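Local coordinates for SusD homolog (Bacteroides thetaiotaomicron VPI-5482, PDB 3IV0), which probably binds glycans at the outer membrane of the bacterium, as SusD itself does, although its own ligand is not established, at residues A[41-46]-A[135-140]; A[74-79]-A[88-93]. All blocks are in the same frame, centred on the assembly; numbering follows the deposited sequence.

Contact 1 of 2, residues A[41-46]-A[135-140]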
ATOM      1  N   ARG A  41      13.032   3.736  -5.746  0.50 11.04           N
ATOM      2  CA  ARG A  41      13.007   2.264  -5.518  0.50 12.16           C
ATOM      3  C   ARG A  41      11.644   1.737  -5.956  0.50 10.90           C
ATOM      4  O   ARG A  41      10.630   2.397  -5.728  0.50 11.60           O
ATOM      5  CB  ARG A  41      13.134   1.897  -4.032  0.50 13.77           C
ATOM      6  CG  ARG A  41      14.428   2.178  -3.387  0.50 11.03           C
ATOM      7  CD  ARG A  41      14.492   3.611  -2.837  0.50  9.54           C
ATOM      8  NE  ARG A  41      15.823   3.955  -2.334  0.50  9.60           N
ATOM      9  CZ  ARG A  41      16.264   3.615  -1.122  0.50 10.21           C
ATOM     10  NH1 ARG A  41      15.478   2.942  -0.296  0.50 13.71           N
ATOM     11  NH2 ARG A  41      17.500   3.930  -0.733  0.50 15.61           N
ATOM     12  N   PRO A  42      11.591   0.524  -6.530  1.00 10.33           N
ATOM     13  CA  PRO A  42      10.290  -0.122  -6.743  1.00  9.96           C
ATOM     14  C   PRO A  42       9.810  -0.874  -5.501  1.00 11.48           C
ATOM     15  O   PRO A  42       9.387  -2.025  -5.569  1.00 11.27           O
ATOM     16  CB  PRO A  42      10.592  -1.059  -7.894  1.00 10.57           C
ATOM     17  CG  PRO A  42      11.989  -1.491  -7.642  1.00 10.67           C
ATOM     18  CD  PRO A  42      12.683  -0.289  -7.078  1.00 11.54           C
ATOM     19  N   PHE A  43       9.891  -0.200  -4.377  1.00 10.19           N
ATOM     20  CA  PHE A  43       9.601  -0.812  -3.079  1.00 10.54           C
ATOM     21  C   PHE A  43       8.198  -1.343  -2.978  1.00 11.62           C
ATOM     22  O   PHE A  43       8.000  -2.485  -2.584  1.00 10.99           O
ATOM     23  CB  PHE A  43       9.853   0.231  -1.971  1.00 11.47           C
ATOM     24  CG  PHE A  43       9.386  -0.165  -0.598  1.00  9.57           C
ATOM     25  CD1 PHE A  43       8.051   0.013  -0.230  1.00  9.97           C
ATOM     26  CD2 PHE A  43      10.260  -0.688   0.328  1.00 11.98           C
ATOM     27  CE1 PHE A  43       7.624  -0.337   1.042  1.00 11.74           C
ATOM     28  CE2 PHE A  43       9.839  -0.996   1.620  1.00 10.48           C
ATOM     29  CZ  PHE A  43       8.512  -0.853   1.953  1.00  9.70           C
ATOM     30  N   LEU A  44       7.208  -0.530  -3.304  1.00  9.72           N
ATOM     31  CA  LEU A  44       5.817  -0.945  -3.077  1.00  9.51           C
ATOM     32  C   LEU A  44       5.436  -2.122  -3.940  1.00 10.20           C
ATOM     33  O   LEU A  44       4.791  -3.070  -3.434  1.00 10.55           O
ATOM     34  CB  LEU A  44       4.866   0.241  -3.249  1.00 11.70           C
ATOM     35  CG  LEU A  44       3.408   0.002  -2.879  1.00 12.58           C
ATOM     36  CD1 LEU A  44       3.251  -0.669  -1.515  1.00 14.33           C
ATOM     37  CD2 LEU A  44       2.734   1.362  -2.878  1.00 15.99           C
ATOM     38  N   THR A  45       5.798  -2.144  -5.208  1.00 10.18           N
ATOM     39  CA  THR A  45       5.335  -3.238  -6.032  1.00  9.71           C
ATOM     40  C   THR A  45       6.144  -4.511  -5.782  1.00 11.34           C
ATOM     41  O   THR A  45       5.573  -5.609  -5.773  1.00 10.73           O
ATOM     42  CB  THR A  45       5.246  -2.834  -7.526  1.00 10.86           C
ATOM     43  OG1 THR A  45       4.475  -3.814  -8.230  1.00 12.01           O
ATOM     44  CG2 THR A  45       6.575  -2.772  -8.206  1.00 11.26           C
ATOM     45  N   TYR A  46       7.450  -4.410  -5.540  1.00  9.02           N
ATOM     46  CA  TYR A  46       8.224  -5.616  -5.249  1.00 10.04           C
ATOM     47  C   TYR A  46       7.708  -6.229  -3.963  1.00 10.68           C
ATOM     48  O   TYR A  46       7.551  -7.458  -3.879  1.00 11.16           O
ATOM     49  CB  TYR A  46       9.720  -5.334  -5.101  1.00  9.74           C
ATOM     50  CG  TYR A  46      10.542  -5.221  -6.350  1.00 11.30           C
ATOM     51  CD1 TYR A  46      10.056  -4.692  -7.514  1.00 10.17           C
ATOM     52  CD2 TYR A  46      11.866  -5.633  -6.310  1.00 12.51           C
ATOM     53  CE1 TYR A  46      10.886  -4.546  -8.624  1.00 11.92           C
ATOM     54  CE2 TYR A  46      12.673  -5.537  -7.383  1.00 12.48           C
ATOM     55  CZ  TYR A  46      12.179  -4.987  -8.541  1.00 11.94           C
ATOM     56  OH  TYR A  46      13.076  -4.844  -9.614  1.00 13.67           O
ATOM     57  N   TYR A 135       6.539   4.939   9.149  1.00  8.73           N
ATOM     58  CA  TYR A 135       6.824   3.901  10.125  1.00  7.74           C
ATOM     59  C   TYR A 135       6.052   2.629   9.793  1.00  9.59           C
ATOM     60  O   TYR A 135       6.594   1.515   9.873  1.00  8.73           O
ATOM     61  CB  TYR A 135       6.482   4.347  11.565  1.00  8.79           C
ATOM     62  CG  TYR A 135       7.654   5.055  12.230  1.00  9.33           C
ATOM     63  CD1 TYR A 135       8.842   4.398  12.420  1.00 10.61           C
ATOM     64  CD2 TYR A 135       7.549   6.353  12.663  1.00  9.83           C
ATOM     65  CE1 TYR A 135       9.924   5.023  13.016  1.00 10.79           C
ATOM     66  CE2 TYR A 135       8.630   6.992  13.257  1.00 11.13           C
ATOM     67  CZ  TYR A 135       9.806   6.324  13.401  1.00 10.56           C
ATOM     68  OH  TYR A 135      10.923   6.930  13.997  1.00 11.53           O
ATOM     69  N   PHE A 136       4.780   2.747   9.440  1.00  8.08           N
ATOM     70  CA  PHE A 136       3.999   1.571   9.064  1.00  9.30           C
ATOM     71  C   PHE A 136       4.615   0.856   7.894  1.00  8.48           C
ATOM     72  O   PHE A 136       4.753  -0.374   7.937  1.00  8.88           O
ATOM     73  CB  PHE A 136       2.574   1.948   8.760  1.00  9.24           C
ATOM     74  CG  PHE A 136       1.711   0.792   8.318  1.00  8.64           C
ATOM     75  CD1 PHE A 136       1.487  -0.280   9.162  1.00  9.67           C
ATOM     76  CD2 PHE A 136       1.080   0.816   7.099  1.00 10.14           C
ATOM     77  CE1 PHE A 136       0.645  -1.323   8.777  1.00 10.62           C
ATOM     78  CE2 PHE A 136       0.244  -0.259   6.699  1.00  9.29           C
ATOM     79  CZ  PHE A 136       0.051  -1.317   7.563  1.00 10.08           C
ATOM     80  N   PHE A 137       5.009   1.579   6.857  1.00  8.22           N
ATOM     81  CA  PHE A 137       5.593   0.928   5.690  1.00  8.62           C
ATOM     82  C   PHE A 137       6.884   0.206   6.027  1.00  8.68           C
ATOM     83  O   PHE A 137       7.166  -0.899   5.495  1.00  9.29           O
ATOM     84  CB  PHE A 137       5.834   1.962   4.578  1.00  8.39           C
ATOM     85  CG  PHE A 137       4.689   2.073   3.597  1.00  9.19           C
ATOM     86  CD1 PHE A 137       3.388   2.192   4.023  1.00 10.15           C
ATOM     87  CD2 PHE A 137       4.940   2.050   2.241  1.00 10.95           C
ATOM     88  CE1 PHE A 137       2.361   2.267   3.105  1.00 11.68           C
ATOM     89  CE2 PHE A 137       3.915   2.120   1.319  1.00 10.48           C
ATOM     90  CZ  PHE A 137       2.621   2.241   1.769  1.00 10.13           C
ATOM     91  N   ILE A 138       7.727   0.775   6.883  1.00  9.02           N
ATOM     92  CA  ILE A 138       8.968   0.092   7.208  1.00  9.98           C
ATOM     93  C   ILE A 138       8.773  -1.058   8.200  1.00  8.27           C
ATOM     94  O   ILE A 138       9.518  -2.034   8.164  1.00  9.48           O
ATOM     95  CB  ILE A 138      10.107   1.041   7.636  1.00  8.75           C
ATOM     96  CG1 ILE A 138       9.802   1.887   8.867  1.00  9.40           C
ATOM     97  CG2 ILE A 138      10.518   1.901   6.444  1.00 10.33           C
ATOM     98  CD1 ILE A 138      11.018   2.691   9.402  1.00 10.45           C
ATOM     99  N   VAL A 139       7.784  -0.975   9.079  1.00  8.43           N
ATOM    100  CA  VAL A 139       7.463  -2.135   9.923  1.00  8.66           C
ATOM    101  C   VAL A 139       7.007  -3.285   9.039  1.00  9.06           C
ATOM    102  O   VAL A 139       7.432  -4.457   9.217  1.00  9.25           O
ATOM    103  CB  VAL A 139       6.388  -1.801  10.959  1.00  8.17           C
ATOM    104  CG1 VAL A 139       5.817  -3.092  11.564  1.00 10.08           C
ATOM    105  CG2 VAL A 139       7.010  -0.915  12.068  1.00 11.31           C
ATOM    106  N   ARG A 140       6.116  -3.026   8.093  1.00  8.21           N
ATOM    107  CA  ARG A 140       5.640  -4.096   7.234  1.00  8.75           C
ATOM    108  C   ARG A 140       6.773  -4.751   6.472  1.00  9.78           C
ATOM    109  O   ARG A 140       6.713  -5.968   6.179  1.00  9.88           O
ATOM    110  CB  ARG A 140       4.608  -3.617   6.212  1.00  8.60           C
ATOM    111  CG  ARG A 140       3.290  -3.143   6.725  1.00  8.61           C
ATOM    112  CD  ARG A 140       2.285  -3.082   5.603  1.00  9.79           C
ATOM    113  NE  ARG A 140       2.729  -2.203   4.526  1.00  8.00           N
ATOM    114  CZ  ARG A 140       1.966  -1.890   3.479  1.00 10.36           C
ATOM    115  NH1 ARG A 140       0.683  -2.257   3.425  1.00 10.41           N
ATOM    116  NH2 ARG A 140       2.454  -1.160   2.501  1.00  9.07           N
TER
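Phe-43 and Leu-44, neighbours in the first turn of a helix, reach across to Phe-137, and the meeting is one of hydrocarbon surfaces without a hydrogen bond between the segments. CE1 of Phe-43 lies 3.8 Å from CD2 of Phe-137, the side chains meeting at a slant. The neighbouring CZ of Phe-43 is 3.8 Å from the backbone O of Phe-137. Leu-44 adds one methyl branch, with CD1 4.0 Å from CE2 of Phe-137 and 4.1 Å from NH2 of Arg-140. Because CG of Leu-44 stands opposite its backbone N (chi1 -173°), the branched end swings across to the other helix, although the CA-CB bond itself does not aim there. Flat rings and a forked aliphatic tip suit this place, since they can fill a buried interface while the backbones stay apart; the nearest CA atoms, those of Leu-44 and Phe-137, are 9.0 Å from each other.

Beside Phe-137 stands Arg-140, one helical turn later. A bend at its chi3 (-58°) brings the guanidinium back over the Phe-137 ring, where NH2 sits 3.4 Å above the plane, displaced toward the rim. Its charge is buried, and a cation-pi contact with Tyr-431 gives it a further aromatic partner. Phe-137 also pairs edge-to-face with Phe-33, and Phe-43 does so with Phe-95. Pro-42, the centre of an inverse gamma turn, occupies the N-cap position right before the helix that carries Phe-43 and Leu-44. The contact thus joins helix 43-50 to the long helix 117-142 in a largely helical neighbourhood, with helix 19-39 contributing Phe-33, helix 93-108 packing on Ile-138, and helices 162-167 and 202-219 also packing against 117-142.

Contact 2 of 2, residues A[74-79]-A[88-93]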
ATOM      1  N   GLY A  74      17.425 -13.793   0.244  1.00 16.02           N
ATOM      2  CA  GLY A  74      18.865 -13.820   0.369  1.00 15.42           C
ATOM      3  C   GLY A  74      19.536 -13.858  -1.000  1.00 15.98           C
ATOM      4  O   GLY A  74      20.579 -13.220  -1.220  1.00 17.58           O
ATOM      5  N   GLU A  75      18.957 -14.588  -1.942  1.00 16.65           N
ATOM      6  CA  GLU A  75      19.544 -14.648  -3.286  1.00 16.78           C
ATOM      7  C   GLU A  75      19.266 -13.331  -3.998  1.00 17.27           C
ATOM      8  O   GLU A  75      20.068 -12.874  -4.807  1.00 16.69           O
ATOM      9  CB  GLU A  75      19.006 -15.820  -4.126  1.00 18.92           C
ATOM     10  CG  GLU A  75      19.279 -17.205  -3.587  1.00 24.47           C
ATOM     11  CD  GLU A  75      20.755 -17.575  -3.559  1.00 29.18           C
ATOM     12  OE1 GLU A  75      21.627 -16.760  -3.969  1.00 36.09           O
ATOM     13  OE2 GLU A  75      21.043 -18.716  -3.121  1.00 41.33           O
ATOM     14  N   LEU A  76      18.129 -12.715  -3.744  1.00 14.81           N
ATOM     15  CA  LEU A  76      17.865 -11.360  -4.260  1.00 15.86           C
ATOM     16  C   LEU A  76      18.984 -10.386  -3.793  1.00 14.44           C
ATOM     17  O   LEU A  76      19.552  -9.657  -4.603  1.00 15.64           O
ATOM     18  CB  LEU A  76      16.509 -10.877  -3.779  1.00 16.31           C
ATOM     19  CG  LEU A  76      16.013  -9.515  -4.309  1.00 14.35           C
ATOM     20  CD1 LEU A  76      15.700  -9.625  -5.785  1.00 15.54           C
ATOM     21  CD2 LEU A  76      14.778  -9.037  -3.531  1.00 18.69           C
ATOM     22  N   ARG A  77      19.305 -10.363  -2.511  0.50 12.38           N
ATOM     23  CA  ARG A  77      20.341  -9.475  -1.983  0.50 13.51           C
ATOM     24  C   ARG A  77      21.718  -9.847  -2.551  0.50 12.71           C
ATOM     25  O   ARG A  77      22.656  -9.019  -2.663  0.50 11.81           O
ATOM     26  CB  ARG A  77      20.375  -9.557  -0.461  0.50 10.78           C
ATOM     27  CG  ARG A  77      21.592  -8.863   0.167  0.50 15.08           C
ATOM     28  CD  ARG A  77      21.661  -9.044   1.672  0.50 11.89           C
ATOM     29  NE  ARG A  77      21.973 -10.412   2.060  0.50 14.77           N
ATOM     30  CZ  ARG A  77      21.846 -10.902   3.303  0.50 12.64           C
ATOM     31  NH1 ARG A  77      21.392 -10.151   4.308  0.50 15.54           N
ATOM     32  NH2 ARG A  77      22.169 -12.162   3.544  0.50 13.04           N
ATOM     33  N   ASN A  78      22.216 -11.208  -2.675  0.60 16.10           N
ATOM     34  CA  ASN A  78      23.460 -11.565  -3.338  0.60 16.13           C
ATOM     35  C   ASN A  78      23.506 -11.155  -4.836  0.60 15.58           C
ATOM     36  O   ASN A  78      24.556 -10.728  -5.308  0.60 17.34           O
ATOM     37  CB  ASN A  78      23.719 -13.071  -3.158  0.60 15.45           C
ATOM     38  CG  ASN A  78      25.099 -13.499  -3.644  0.60 14.96           C
ATOM     39  OD1 ASN A  78      25.215 -14.254  -4.614  0.60 22.59           O
ATOM     40  ND2 ASN A  78      26.137 -13.033  -2.971  0.60 16.05           N
ATOM     41  N   THR A  79      22.398 -11.234  -5.568  1.00 14.52           N
ATOM     42  CA  THR A  79      22.414 -10.942  -7.008  1.00 14.89           C
ATOM     43  C   THR A  79      22.354  -9.440  -7.279  1.00 16.00           C
ATOM     44  O   THR A  79      22.986  -8.970  -8.226  1.00 15.95           O
ATOM     45  CB  THR A  79      21.251 -11.651  -7.728  1.00 16.73           C
ATOM     46  OG1 THR A  79      21.393 -13.078  -7.572  1.00 18.43           O
ATOM     47  CG2 THR A  79      21.203 -11.315  -9.200  1.00 16.94           C
ATOM     48  N   LEU A  88      18.753  -1.554  -2.644  1.00 13.25           N
ATOM     49  CA  LEU A  88      18.149  -0.285  -2.273  1.00 12.46           C
ATOM     50  C   LEU A  88      16.852  -0.475  -1.531  1.00 13.34           C
ATOM     51  O   LEU A  88      16.521   0.297  -0.656  1.00 14.42           O
ATOM     52  CB  LEU A  88      17.866   0.595  -3.479  1.00 14.16           C
ATOM     53  CG  LEU A  88      19.003   1.305  -4.167  1.00 16.62           C
ATOM     54  CD1 LEU A  88      18.460   2.174  -5.331  1.00 15.63           C
ATOM     55  CD2 LEU A  88      19.790   2.131  -3.180  1.00 13.60           C
ATOM     56  N   ILE A  89      16.076  -1.469  -1.930  1.00 12.83           N
ATOM     57  CA  ILE A  89      14.786  -1.704  -1.307  1.00 12.51           C
ATOM     58  C   ILE A  89      15.000  -2.168   0.147  1.00 13.34           C
ATOM     59  O   ILE A  89      14.160  -1.989   1.003  1.00 12.61           O
ATOM     60  CB  ILE A  89      14.001  -2.743  -2.137  1.00 12.16           C
ATOM     61  CG1 ILE A  89      13.807  -2.290  -3.589  1.00 14.34           C
ATOM     62  CG2 ILE A  89      12.637  -2.999  -1.486  1.00 15.54           C
ATOM     63  CD1 ILE A  89      13.272  -3.379  -4.501  1.00 14.93           C
HETATM   64  N   MSE A  90      16.183  -2.713   0.411  1.00 11.06           N
HETATM   65  CA  MSE A  90      16.547  -3.179   1.742  1.00 12.89           C
HETATM   66  C   MSE A  90      17.105  -2.103   2.656  1.00 11.67           C
HETATM   67  O   MSE A  90      17.579  -2.387   3.740  1.00 11.75           O
HETATM   68  CB  MSE A  90      17.583  -4.281   1.621  1.00 11.84           C
HETATM   69  CG  MSE A  90      17.043  -5.501   0.932  1.00 12.67           C
HETATM   70 SE   MSE A  90      18.375  -6.764   0.286  0.75 13.90          SE
HETATM   71  CE  MSE A  90      17.156  -7.831  -0.843  1.00 17.42           C
ATOM     72  N   GLN A  91      17.054  -0.861   2.173  1.00 10.92           N
ATOM     73  CA  GLN A  91      17.509   0.309   2.907  1.00 11.08           C
ATOM     74  C   GLN A  91      16.369   1.199   3.298  1.00 11.27           C
ATOM     75  O   GLN A  91      15.625   1.692   2.449  1.00 11.94           O
ATOM     76  CB  GLN A  91      18.522   1.095   2.069  1.00 11.77           C
ATOM     77  CG  GLN A  91      19.801   0.302   1.848  1.00 13.82           C
ATOM     78  CD  GLN A  91      20.712   0.889   0.819  1.00 17.23           C
ATOM     79  OE1 GLN A  91      20.985   2.093   0.826  1.00 22.70           O
ATOM     80  NE2 GLN A  91      21.173   0.069  -0.088  1.00 14.12           N
ATOM     81  N   TRP A  92      16.229   1.421   4.592  1.00 11.70           N
ATOM     82  CA  TRP A  92      15.164   2.267   5.111  1.00 11.47           C
ATOM     83  C   TRP A  92      15.507   3.747   5.157  1.00 11.76           C
ATOM     84  O   TRP A  92      14.718   4.568   5.626  1.00 11.77           O
ATOM     85  CB  TRP A  92      14.661   1.745   6.474  1.00 10.46           C
ATOM     86  CG  TRP A  92      15.699   1.561   7.517  1.00 10.65           C
ATOM     87  CD1 TRP A  92      16.827   2.327   7.714  1.00 12.20           C
ATOM     88  CD2 TRP A  92      15.734   0.528   8.480  1.00 11.03           C
ATOM     89  NE1 TRP A  92      17.521   1.838   8.778  1.00 12.85           N
ATOM     90  CE2 TRP A  92      16.886   0.734   9.278  1.00 12.03           C
ATOM     91  CE3 TRP A  92      14.878  -0.539   8.786  1.00 11.26           C
ATOM     92  CZ2 TRP A  92      17.225  -0.115  10.309  1.00 12.88           C
ATOM     93  CZ3 TRP A  92      15.219  -1.392   9.833  1.00 11.70           C
ATOM     94  CH2 TRP A  92      16.385  -1.165  10.580  1.00 12.77           C
ATOM     95  N   ASP A  93      16.665   4.122   4.608  1.00 11.57           N
ATOM     96  CA  ASP A  93      17.147   5.504   4.674  1.00 12.60           C
ATOM     97  C   ASP A  93      16.183   6.549   4.156  1.00 11.64           C
ATOM     98  O   ASP A  93      16.029   7.601   4.793  1.00 12.89           O
ATOM     99  CB  ASP A  93      18.533   5.666   3.965  1.00 14.87           C
ATOM    100  CG  ASP A  93      18.501   5.350   2.474  1.00 17.96           C
ATOM    101  OD1 ASP A  93      17.740   4.460   2.045  1.00 15.44           O
ATOM    102  OD2 ASP A  93      19.263   5.993   1.692  1.00 20.29           O
TER
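Selenomethionine Met-90 reaches out from a turn and lays its tip against the helix at Leu-76 and Arg-77. Packing is tight around this tip: SE is 3.5 Å from CB of Arg-77, and CE is 3.8 Å from CD2 of Leu-76. The terminal methyl also nears the helix backbone, CE lying 3.7 Å from N of Arg-77. Beyond CG the Met-90 chain is extended (chi2 164°, chi3 -167°), which lets it span a gap of 8.2 Å between its CA and that of Arg-77. A long, unbranched, apolar side chain fits this task, and it meets the stem of Arg-77 nearly at a right angle. Leu-76 offers a compact branched surface, on which Tyr-64, Tyr-67 and Trp-461 also pack; Trp-461 touches Met-90 as well.

The looser side begins beyond the base of Arg-77, a partly exposed residue. Its CB and CG belong to the tight apolar packing, whereas the guanidinium leads away, in the conformer given, to a hydrogen bond with the carbonyl of Trp-480 and a salt bridge with Glu-481, the C-terminal residue. A second conformer and a crystal neighbour suggest that this outer end may be mobile. On the other segment, Leu-88 to Gln-91 form a type I beta turn, closed by Gln-91 N to Leu-88 O at 3.1 Å, with Met-90 at its third position. This turn, in the connection between helices 73-79 and 93-108, packs back against the first of them.

Contact 2 is nested within the loop that contact 1 closes: the chain runs through 41-46, then 74-79 and 88-93, and returns with 135-140. The centres are about 12 Å apart, and contact 1 lies deeper, about 8 Å from the centre of the chain against 19 Å for contact 2. They are joined directly through Arg-41: in the conformer given, its NH2 forms a salt bridge with OD1 of Asp-93 at 2.8 Å, while Tyr-46 packs on Ile-89. The connection between helices 73-79 and 93-108 thus lies against the segment that opens contact 1, nearer the centre of the chain, all within one SusD-family region.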